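Local coordinates for penicillin-binding protein (Bacillus halodurans, PDB 3TG9) that probably is a membrane-associated serine-type penicillin-binding protein of the beta-lactamase family, acting on peptidoglycan peptides and acylated by beta-lactams, at residues H126-L134 with L220-G228; G291-H299 with V311-Y321. All coordinates share one frame; numbering follows the deposited sequence.

Contact 1 (H126-L134 with L220-G228); sequences HLRRLKDFL and LPVIGGSDG
Pro-221 and Val-222 pack against Leu-127, Arg-128 and Phe-133 in a buried, largely apolar contact between two loops, one leading to helix 155-168 and the other following strand 213-215. The two segments share no direct hydrogen bond, although just outside them the backbone of Val-222 bonds to that of Met-124. The pyrrolidine ring of Pro-221 meets the Phe-133 ring at its edge, with CG 3.8 Å from Phe-133 CZ. One face of that phenyl ring is occupied by Leu-127, whose CD2 stands above the ring centre, while Tyr-106 meets the ring in an edge-to-face pair.

Val-222 splays its two methyl groups against one face of the guanidinium of Arg-128. CG1 lies 3.7 Å from Arg-128 CZ, over the middle of that face, and CG2 comes within 3.4 Å of Arg-128 NH1. Bends at chi2 (-149°) and chi3 (71°) lay the arginine over the valine, and its salt bridge to Asp-195 helps hold the group there. Further along, the two methyls of Leu-130 rest against Gly-225 and Ser-226, with CD1 3.5 Å from Ser-226 OG and CD2 4.0 Å from Gly-225 CA.

One water mediates the polar link. It donates to both Leu-127 O and Ile-223 O, at 2.8 Å each, and lies in the plane of the Phe-133 ring at its edge. Within the first loop, Asp-132 OD2 accepts the backbone N-H groups of Arg-128 and Arg-129, holding the backbone of 128-129 against the carboxylate.

Ser-226 OG bonds to Phe-157 O, and Asp-227 O accepts from Lys-58 NZ. Since Lys-58 belongs to a probable SxxK motif, this arrangement is consistent with a loop that lines the active site and takes a hydrogen bond from its lysine, as in serine penicillin-binding proteins.

Contact 2 (G291-H299 with V311-Y321); sequences GYDPGVCFH and VVCANQSSGAY
Cys-297 sits on a strand facing Ala-314 and is flanked by the loop from Gln-316 to Gly-319 and the first helical residue, Ala-320. From its backbone, CB lies 3.5 Å from the carbonyl oxygen of Ser-317. With chi1 at 65°, SG is placed between the backbone N and the carbonyl carbon, where it reaches both the neighbouring strand and the helix start. There it touches the methyl groups of two alanines, Ala-314 CB and Ala-320 CB, each 3.6 Å from SG. It also accepts the N-H of Ala-320 at 3.5 Å, with an angle of 151° at the hydrogen, so the sulfur helps fix the first turn of helix 320-330.

Strands 296-299 and 311-314 run antiparallel, at 178°, and belong to a hairpin of inner strands in the antiparallel sheet of the beta-lactamase fold. Cys-297 with Ala-314 and His-299 with Val-312 form hydrogen-bonded pairs, and between them Phe-298 and Cys-313 form a non-hydrogen-bonded one. The Val-312 N-H donates to His-299 O at 2.7 Å. On the face of Phe-298, Cys-313 SG lies at the edge of the phenyl ring, 3.7 Å from Phe-298 CE1. Helix 234-245 covers this face through Met-237.

At the other end, Asp-293 to Val-296 form a type II turn, in which Gly-295 takes a positive phi. Its N-H donates to Ser-317 OG, 3.0 Å away, pinning the turn to the segment beyond the strand. Tyr-292 brings the edge of its ring to Ser-317 O, and a water 2.6 Å from Tyr-292 OH accepts the N-H of Gly-319, the N-cap residue of helix 320-330. Just past strand 308-314, the buried amide of Asn-315 bonds to Leu-203 O through ND2 and to Ser-17 OG through OD1.

Contact 1 comes first along the chain and is closed before contact 2 begins. Their centres lie about 20 Å apart. Contact 1 joins loops beside helices 155-168 and 172-182, whereas contact 2 is built on strands 284-293, 296-303 and 308-314 and the start of helix 320-330. The two meet at Leu-220, whose CD1 is 3.5 Å from Pro-294 O and whose CD2 packs on Asp-293 OD2. The loop 220-228 therefore spans from the helical region to the tip of the sheet. Ser-226 and Asp-293 each lie near the residues of the probable SxxK motif, consistent with both contacts flanking one active-site cleft.

Contact 1 (H126-L134 with L220-G228)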
loop_
_atom_site.group_PDB
_atom_site.type_symbol
_atom_site.label_atom_id
_atom_site.label_comp_id
_atom_site.label_asym_id
_atom_site.label_seq_id
_atom_site.Cartn_x
_atom_site.Cartn_y
_atom_site.Cartn_z
ATOM N N HIS B 126 -4.515 -10.100 2.226
ATOM C CA HIS B 126 -4.547 -11.551 2.270
ATOM C C HIS B 126 -5.500 -12.159 1.235
ATOM O O HIS B 126 -5.743 -13.367 1.233
ATOM C CB HIS B 126 -4.775 -12.056 3.693
ATOM C CG HIS B 126 -3.566 -11.898 4.563
ATOM N ND1 HIS B 126 -3.591 -11.234 5.768
ATOM C CD2 HIS B 126 -2.278 -12.279 4.368
ATOM C CE1 HIS B 126 -2.379 -11.239 6.296
ATOM N NE2 HIS B 126 -1.563 -11.865 5.466
ATOM N N LEU B 127 -6.006 -11.314 0.337
ATOM C CA LEU B 127 -6.780 -11.780 -0.814
ATOM C C LEU B 127 -5.859 -11.993 -1.998
ATOM O O LEU B 127 -5.850 -11.196 -2.933
ATOM C CB LEU B 127 -7.845 -10.754 -1.188
ATOM C CG LEU B 127 -8.917 -10.633 -0.114
ATOM C CD1 LEU B 127 -9.708 -9.342 -0.259
ATOM C CD2 LEU B 127 -9.817 -11.851 -0.194
ATOM N N ARG B 128 -5.090 -13.073 -1.961
ATOM C CA ARG B 128 -4.060 -13.293 -2.966
ATOM C C ARG B 128 -4.407 -14.407 -3.952
ATOM O O ARG B 128 -3.895 -14.437 -5.071
ATOM C CB ARG B 128 -2.732 -13.548 -2.264
ATOM C CG ARG B 128 -2.530 -12.596 -1.107
ATOM C CD ARG B 128 -1.073 -12.281 -0.891
ATOM N NE ARG B 128 -0.532 -11.429 -1.939
ATOM C CZ ARG B 128 0.140 -10.292 -1.736
ATOM N NH1 ARG B 128 0.595 -9.612 -2.777
ATOM N NH2 ARG B 128 0.363 -9.826 -0.511
ATOM N N ARG B 129 -5.287 -15.309 -3.534
ATOM C CA ARG B 129 -5.769 -16.366 -4.404
ATOM C C ARG B 129 -7.273 -16.240 -4.483
ATOM O O ARG B 129 -7.905 -15.700 -3.575
ATOM C CB ARG B 129 -5.405 -17.742 -3.853
ATOM C CG ARG B 129 -3.926 -17.954 -3.585
ATOM C CD ARG B 129 -3.114 -17.914 -4.865
ATOM N NE ARG B 129 -3.817 -18.522 -5.993
ATOM C CZ ARG B 129 -3.862 -19.829 -6.236
ATOM N NH1 ARG B 129 -3.249 -20.686 -5.424
ATOM N NH2 ARG B 129 -4.524 -20.283 -7.293
ATOM N N LEU B 130 -7.849 -16.733 -5.570
ATOM C CA LEU B 130 -9.282 -16.629 -5.767
ATOM C C LEU B 130 -10.048 -17.327 -4.647
ATOM O O LEU B 130 -11.117 -16.875 -4.241
ATOM C CB LEU B 130 -9.673 -17.195 -7.130
ATOM C CG LEU B 130 -9.075 -16.487 -8.350
ATOM C CD1 LEU B 130 -9.746 -16.966 -9.608
ATOM C CD2 LEU B 130 -9.206 -14.987 -8.222
ATOM N N LYS B 131 -9.502 -18.426 -4.141
ATOM C CA LYS B 131 -10.173 -19.146 -3.066
ATOM C C LYS B 131 -10.336 -18.296 -1.816
ATOM O O LYS B 131 -11.215 -18.555 -0.994
ATOM C CB LYS B 131 -9.476 -20.474 -2.747
ATOM C CG LYS B 131 -8.062 -20.611 -3.294
ATOM C CD LYS B 131 -7.021 -20.187 -2.278
ATOM C CE LYS B 131 -7.238 -20.897 -0.954
ATOM N NZ LYS B 131 -7.298 -22.371 -1.139
ATOM N N ASP B 132 -9.508 -17.265 -1.684
ATOM C CA ASP B 132 -9.570 -16.411 -0.500
ATOM C C ASP B 132 -10.886 -15.632 -0.449
ATOM O O ASP B 132 -11.283 -15.135 0.603
ATOM C CB ASP B 132 -8.368 -15.460 -0.441
ATOM C CG ASP B 132 -7.052 -16.197 -0.275
ATOM O OD1 ASP B 132 -7.025 -17.215 0.447
ATOM O OD2 ASP B 132 -6.040 -15.765 -0.865
ATOM N N PHE B 133 -11.564 -15.533 -1.584
ATOM C CA PHE B 133 -12.846 -14.840 -1.632
ATOM C C PHE B 133 -14.003 -15.729 -1.175
ATOM O O PHE B 133 -15.043 -15.225 -0.761
ATOM C CB PHE B 133 -13.123 -14.304 -3.041
ATOM C CG PHE B 133 -12.195 -13.190 -3.467
ATOM C CD1 PHE B 133 -12.644 -11.877 -3.512
ATOM C CD2 PHE B 133 -10.882 -13.457 -3.830
ATOM C CE1 PHE B 133 -11.805 -10.851 -3.910
ATOM C CE2 PHE B 133 -10.034 -12.434 -4.222
ATOM C CZ PHE B 133 -10.496 -11.128 -4.258
ATOM N N LEU B 134 -13.824 -17.045 -1.256
ATOM C CA LEU B 134 -14.918 -17.988 -0.986
ATOM C C LEU B 134 -15.652 -17.757 0.339
ATOM O O LEU B 134 -16.888 -17.693 0.360
ATOM C CB LEU B 134 -14.419 -19.434 -1.058
ATOM C CG LEU B 134 -14.377 -20.037 -2.456
ATOM C CD1 LEU B 134 -13.529 -21.301 -2.451
ATOM C CD2 LEU B 134 -15.800 -20.295 -2.995
ATOM N N LEU B 220 -8.603 -2.046 -2.443
ATOM C CA LEU B 220 -8.895 -3.137 -3.380
ATOM C C LEU B 220 -8.201 -4.416 -2.915
ATOM O O LEU B 220 -7.269 -4.351 -2.122
ATOM C CB LEU B 220 -8.388 -2.790 -4.783
ATOM C CG LEU B 220 -9.188 -1.839 -5.681
ATOM C CD1 LEU B 220 -9.329 -0.454 -5.083
ATOM C CD2 LEU B 220 -8.524 -1.761 -7.049
ATOM N N PRO B 221 -8.653 -5.583 -3.405
ATOM C CA PRO B 221 -7.850 -6.788 -3.171
ATOM C C PRO B 221 -6.424 -6.531 -3.658
ATOM O O PRO B 221 -6.219 -5.824 -4.653
ATOM C CB PRO B 221 -8.543 -7.841 -4.037
ATOM C CG PRO B 221 -9.974 -7.371 -4.120
ATOM C CD PRO B 221 -9.897 -5.872 -4.148
ATOM N N VAL B 222 -5.447 -7.092 -2.961
ATOM C CA VAL B 222 -4.057 -6.722 -3.183
ATOM C C VAL B 222 -3.644 -7.014 -4.621
ATOM O O VAL B 222 -2.750 -6.369 -5.157
ATOM C CB VAL B 222 -3.120 -7.432 -2.184
ATOM C CG1 VAL B 222 -3.301 -8.935 -2.269
ATOM C CG2 VAL B 222 -1.656 -7.034 -2.418
ATOM N N ILE B 223 -4.311 -7.978 -5.246
ATOM C CA ILE B 223 -4.006 -8.337 -6.621
ATOM C C ILE B 223 -5.320 -8.566 -7.345
ATOM O O ILE B 223 -6.312 -8.939 -6.727
ATOM C CB ILE B 223 -3.103 -9.595 -6.712
ATOM C CG1 ILE B 223 -2.671 -9.862 -8.158
ATOM C CG2 ILE B 223 -3.809 -10.811 -6.145
ATOM C CD1 ILE B 223 -1.681 -11.013 -8.288
ATOM N N GLY B 224 -5.331 -8.309 -8.649
ATOM C CA GLY B 224 -6.533 -8.467 -9.445
ATOM C C GLY B 224 -6.881 -9.932 -9.607
ATOM O O GLY B 224 -6.049 -10.807 -9.339
ATOM N N GLY B 225 -8.106 -10.200 -10.048
ATOM C CA GLY B 225 -8.587 -11.559 -10.174
ATOM C C GLY B 225 -9.620 -11.713 -11.274
ATOM O O GLY B 225 -9.727 -10.874 -12.169
ATOM N N SER B 226 -10.391 -12.793 -11.195
ATOM C CA SER B 226 -11.326 -13.151 -12.249
ATOM C C SER B 226 -12.534 -12.216 -12.322
ATOM O O SER B 226 -13.265 -12.225 -13.311
ATOM C CB SER B 226 -11.775 -14.604 -12.082
ATOM O OG SER B 226 -12.278 -14.834 -10.773
ATOM N N ASP B 227 -12.740 -11.403 -11.287
ATOM C CA ASP B 227 -13.843 -10.445 -11.303
ATOM C C ASP B 227 -13.402 -8.996 -11.529
ATOM O O ASP B 227 -14.223 -8.136 -11.853
ATOM C CB ASP B 227 -14.709 -10.566 -10.052
ATOM C CG ASP B 227 -14.044 -9.985 -8.824
ATOM O OD1 ASP B 227 -12.793 -9.949 -8.751
ATOM O OD2 ASP B 227 -14.786 -9.570 -7.918
ATOM N N GLY B 228 -12.109 -8.724 -11.386
ATOM C CA GLY B 228 -11.608 -7.395 -11.671
ATOM C C GLY B 228 -10.178 -7.154 -11.241
ATOM O O GLY B 228 -9.551 -7.994 -10.595
HETATM O O HOH W 1 -7.019 -11.339 -5.464
#

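Contact 2 (G291-H299 with V311-Y321)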
loop_
_atom_site.group_PDB
_atom_site.type_symbol
_atom_site.label_atom_id
_atom_site.label_comp_id
_atom_site.label_asym_id
_atom_site.label_seq_id
_atom_site.Cartn_x
_atom_site.Cartn_y
_atom_site.Cartn_z
ATOM N N GLY B 291 -15.344 -0.630 -15.882
ATOM C CA GLY B 291 -15.016 -1.002 -14.520
ATOM C C GLY B 291 -14.890 0.248 -13.693
ATOM O O GLY B 291 -14.405 1.269 -14.186
ATOM N N TYR B 292 -15.356 0.171 -12.449
ATOM C CA TYR B 292 -15.174 1.236 -11.475
ATOM C C TYR B 292 -14.705 0.672 -10.135
ATOM O O TYR B 292 -15.345 -0.215 -9.561
ATOM C CB TYR B 292 -16.472 2.021 -11.283
ATOM C CG TYR B 292 -16.813 2.903 -12.458
ATOM C CD1 TYR B 292 -17.363 2.368 -13.628
ATOM C CD2 TYR B 292 -16.585 4.273 -12.404
ATOM C CE1 TYR B 292 -17.678 3.186 -14.724
ATOM C CE2 TYR B 292 -16.893 5.094 -13.483
ATOM C CZ TYR B 292 -17.440 4.548 -14.637
ATOM O OH TYR B 292 -17.730 5.385 -15.685
ATOM N N ASP B 293 -13.575 1.183 -9.653
ATOM C CA ASP B 293 -13.058 0.831 -8.335
ATOM C C ASP B 293 -12.613 2.134 -7.682
ATOM O O ASP B 293 -12.461 3.155 -8.365
ATOM C CB ASP B 293 -11.847 -0.106 -8.456
ATOM C CG ASP B 293 -12.224 -1.586 -8.483
ATOM O OD1 ASP B 293 -13.279 -1.957 -7.935
ATOM O OD2 ASP B 293 -11.439 -2.391 -9.048
ATOM N N PRO B 294 -12.405 2.120 -6.357
ATOM C CA PRO B 294 -11.739 3.281 -5.757
ATOM C C PRO B 294 -10.421 3.600 -6.469
ATOM O O PRO B 294 -9.563 2.731 -6.585
ATOM C CB PRO B 294 -11.500 2.820 -4.317
ATOM C CG PRO B 294 -12.725 1.936 -4.034
ATOM C CD PRO B 294 -12.930 1.185 -5.337
ATOM N N GLY B 295 -10.289 4.826 -6.967
ATOM C CA GLY B 295 -9.101 5.254 -7.684
ATOM C C GLY B 295 -8.964 4.744 -9.110
ATOM O O GLY B 295 -7.891 4.862 -9.712
ATOM N N VAL B 296 -10.041 4.174 -9.650
ATOM C CA VAL B 296 -10.006 3.523 -10.959
ATOM C C VAL B 296 -11.308 3.691 -11.739
ATOM O O VAL B 296 -12.396 3.497 -11.190
ATOM C CB VAL B 296 -9.823 2.013 -10.801
ATOM C CG1 VAL B 296 -10.009 1.315 -12.134
ATOM C CG2 VAL B 296 -8.462 1.692 -10.198
ATOM N N CYS B 297 -11.202 4.030 -13.022
ATOM C CA CYS B 297 -12.333 3.872 -13.945
ATOM C C CYS B 297 -11.840 3.524 -15.353
ATOM O O CYS B 297 -10.687 3.777 -15.707
ATOM C CB CYS B 297 -13.268 5.086 -13.938
ATOM S SG CYS B 297 -12.545 6.622 -14.530
ATOM N N PHE B 298 -12.717 2.915 -16.140
ATOM C CA PHE B 298 -12.309 2.269 -17.373
ATOM C C PHE B 298 -13.525 2.058 -18.269
ATOM O O PHE B 298 -14.554 1.581 -17.811
ATOM C CB PHE B 298 -11.679 0.918 -17.040
ATOM C CG PHE B 298 -11.307 0.087 -18.242
ATOM C CD1 PHE B 298 -10.227 0.439 -19.047
ATOM C CD2 PHE B 298 -12.021 -1.064 -18.554
ATOM C CE1 PHE B 298 -9.859 -0.337 -20.131
ATOM C CE2 PHE B 298 -11.659 -1.844 -19.629
ATOM C CZ PHE B 298 -10.578 -1.475 -20.426
ATOM N N HIS B 299 -13.401 2.431 -19.536
ATOM C CA HIS B 299 -14.423 2.122 -20.536
ATOM C C HIS B 299 -13.717 1.739 -21.804
ATOM O O HIS B 299 -12.782 2.414 -22.220
ATOM C CB HIS B 299 -15.331 3.319 -20.821
ATOM C CG HIS B 299 -16.488 3.434 -19.884
ATOM N ND1 HIS B 299 -16.489 4.278 -18.798
ATOM C CD2 HIS B 299 -17.687 2.802 -19.870
ATOM C CE1 HIS B 299 -17.633 4.162 -18.148
ATOM N NE2 HIS B 299 -18.378 3.272 -18.783
ATOM N N VAL B 311 -10.537 2.999 -26.085
ATOM C CA VAL B 311 -10.055 2.542 -24.792
ATOM C C VAL B 311 -9.864 3.774 -23.943
ATOM O O VAL B 311 -9.142 4.683 -24.333
ATOM C CB VAL B 311 -8.711 1.800 -24.898
ATOM C CG1 VAL B 311 -8.278 1.304 -23.537
ATOM C CG2 VAL B 311 -8.808 0.639 -25.884
ATOM N N VAL B 312 -10.533 3.830 -22.801
ATOM C CA VAL B 312 -10.281 4.903 -21.847
ATOM C C VAL B 312 -9.839 4.327 -20.503
ATOM O O VAL B 312 -10.627 3.694 -19.802
ATOM C CB VAL B 312 -11.513 5.817 -21.675
ATOM C CG1 VAL B 312 -11.178 6.993 -20.789
ATOM C CG2 VAL B 312 -12.003 6.309 -23.041
ATOM N N CYS B 313 -8.563 4.523 -20.168
ATOM C CA CYS B 313 -8.023 4.115 -18.873
ATOM C C CYS B 313 -7.818 5.353 -18.007
ATOM O O CYS B 313 -7.340 6.374 -18.489
ATOM C CB CYS B 313 -6.700 3.376 -19.052
ATOM S SG CYS B 313 -6.801 1.792 -19.905
ATOM N N ALA B 314 -8.200 5.280 -16.739
ATOM C CA ALA B 314 -7.968 6.398 -15.829
ATOM C C ALA B 314 -7.572 5.935 -14.431
ATOM O O ALA B 314 -8.136 4.965 -13.916
ATOM C CB ALA B 314 -9.184 7.291 -15.761
ATOM N N ASN B 315 -6.607 6.634 -13.827
ATOM C CA ASN B 315 -6.220 6.373 -12.440
ATOM C C ASN B 315 -6.888 7.348 -11.478
ATOM O O ASN B 315 -6.273 7.831 -10.539
ATOM C CB ASN B 315 -4.686 6.312 -12.251
ATOM C CG ASN B 315 -3.995 7.674 -12.404
ATOM O OD1 ASN B 315 -4.336 8.470 -13.290
ATOM N ND2 ASN B 315 -2.992 7.936 -11.544
ATOM N N GLN B 316 -8.154 7.643 -11.757
ATOM C CA GLN B 316 -9.025 8.366 -10.834
ATOM C C GLN B 316 -10.384 7.672 -10.821
ATOM O O GLN B 316 -10.646 6.781 -11.636
ATOM C CB GLN B 316 -9.186 9.823 -11.252
ATOM C CG GLN B 316 -9.905 9.994 -12.575
ATOM C CD GLN B 316 -10.007 11.450 -13.002
ATOM O OE1 GLN B 316 -9.039 12.040 -13.483
ATOM N NE2 GLN B 316 -11.195 12.031 -12.842
ATOM N N SER B 317 -11.246 8.081 -9.901
ATOM C CA SER B 317 -12.482 7.348 -9.632
ATOM C C SER B 317 -13.591 7.456 -10.701
ATOM O O SER B 317 -14.336 6.503 -10.909
ATOM C CB SER B 317 -13.011 7.712 -8.243
ATOM O OG SER B 317 -12.153 7.199 -7.230
ATOM N N SER B 318 -13.704 8.597 -11.377
ATOM C CA SER B 318 -14.715 8.749 -12.418
ATOM C C SER B 318 -14.245 9.633 -13.569
ATOM O O SER B 318 -13.257 10.352 -13.448
ATOM C CB SER B 318 -16.014 9.304 -11.831
ATOM O OG SER B 318 -15.757 10.490 -11.106
ATOM N N GLY B 319 -14.955 9.563 -14.693
ATOM C CA GLY B 319 -14.662 10.417 -15.831
ATOM C C GLY B 319 -14.476 9.707 -17.161
ATOM O O GLY B 319 -14.675 10.307 -18.218
ATOM N N ALA B 320 -14.082 8.437 -17.125
ATOM C CA ALA B 320 -13.802 7.702 -18.355
ATOM C C ALA B 320 -15.030 7.622 -19.268
ATOM O O ALA B 320 -14.902 7.545 -20.484
ATOM C CB ALA B 320 -13.283 6.316 -18.043
ATOM N N TYR B 321 -16.216 7.639 -18.680
ATOM C CA TYR B 321 -17.430 7.527 -19.466
ATOM C C TYR B 321 -17.662 8.768 -20.318
ATOM O O TYR B 321 -17.897 8.670 -21.519
ATOM C CB TYR B 321 -18.633 7.313 -18.565
ATOM C CG TYR B 321 -19.928 7.417 -19.318
ATOM C CD1 TYR B 321 -20.726 8.548 -19.213
ATOM C CD2 TYR B 321 -20.345 6.393 -20.156
ATOM C CE1 TYR B 321 -21.911 8.651 -19.912
ATOM C CE2 TYR B 321 -21.530 6.483 -20.857
ATOM C CZ TYR B 321 -22.309 7.614 -20.730
ATOM O OH TYR B 321 -23.495 7.705 -21.426
HETATM O O HOH W 2 -17.467 7.979 -15.518
HETATM O O HOH W 3 -14.628 4.317 -9.530
#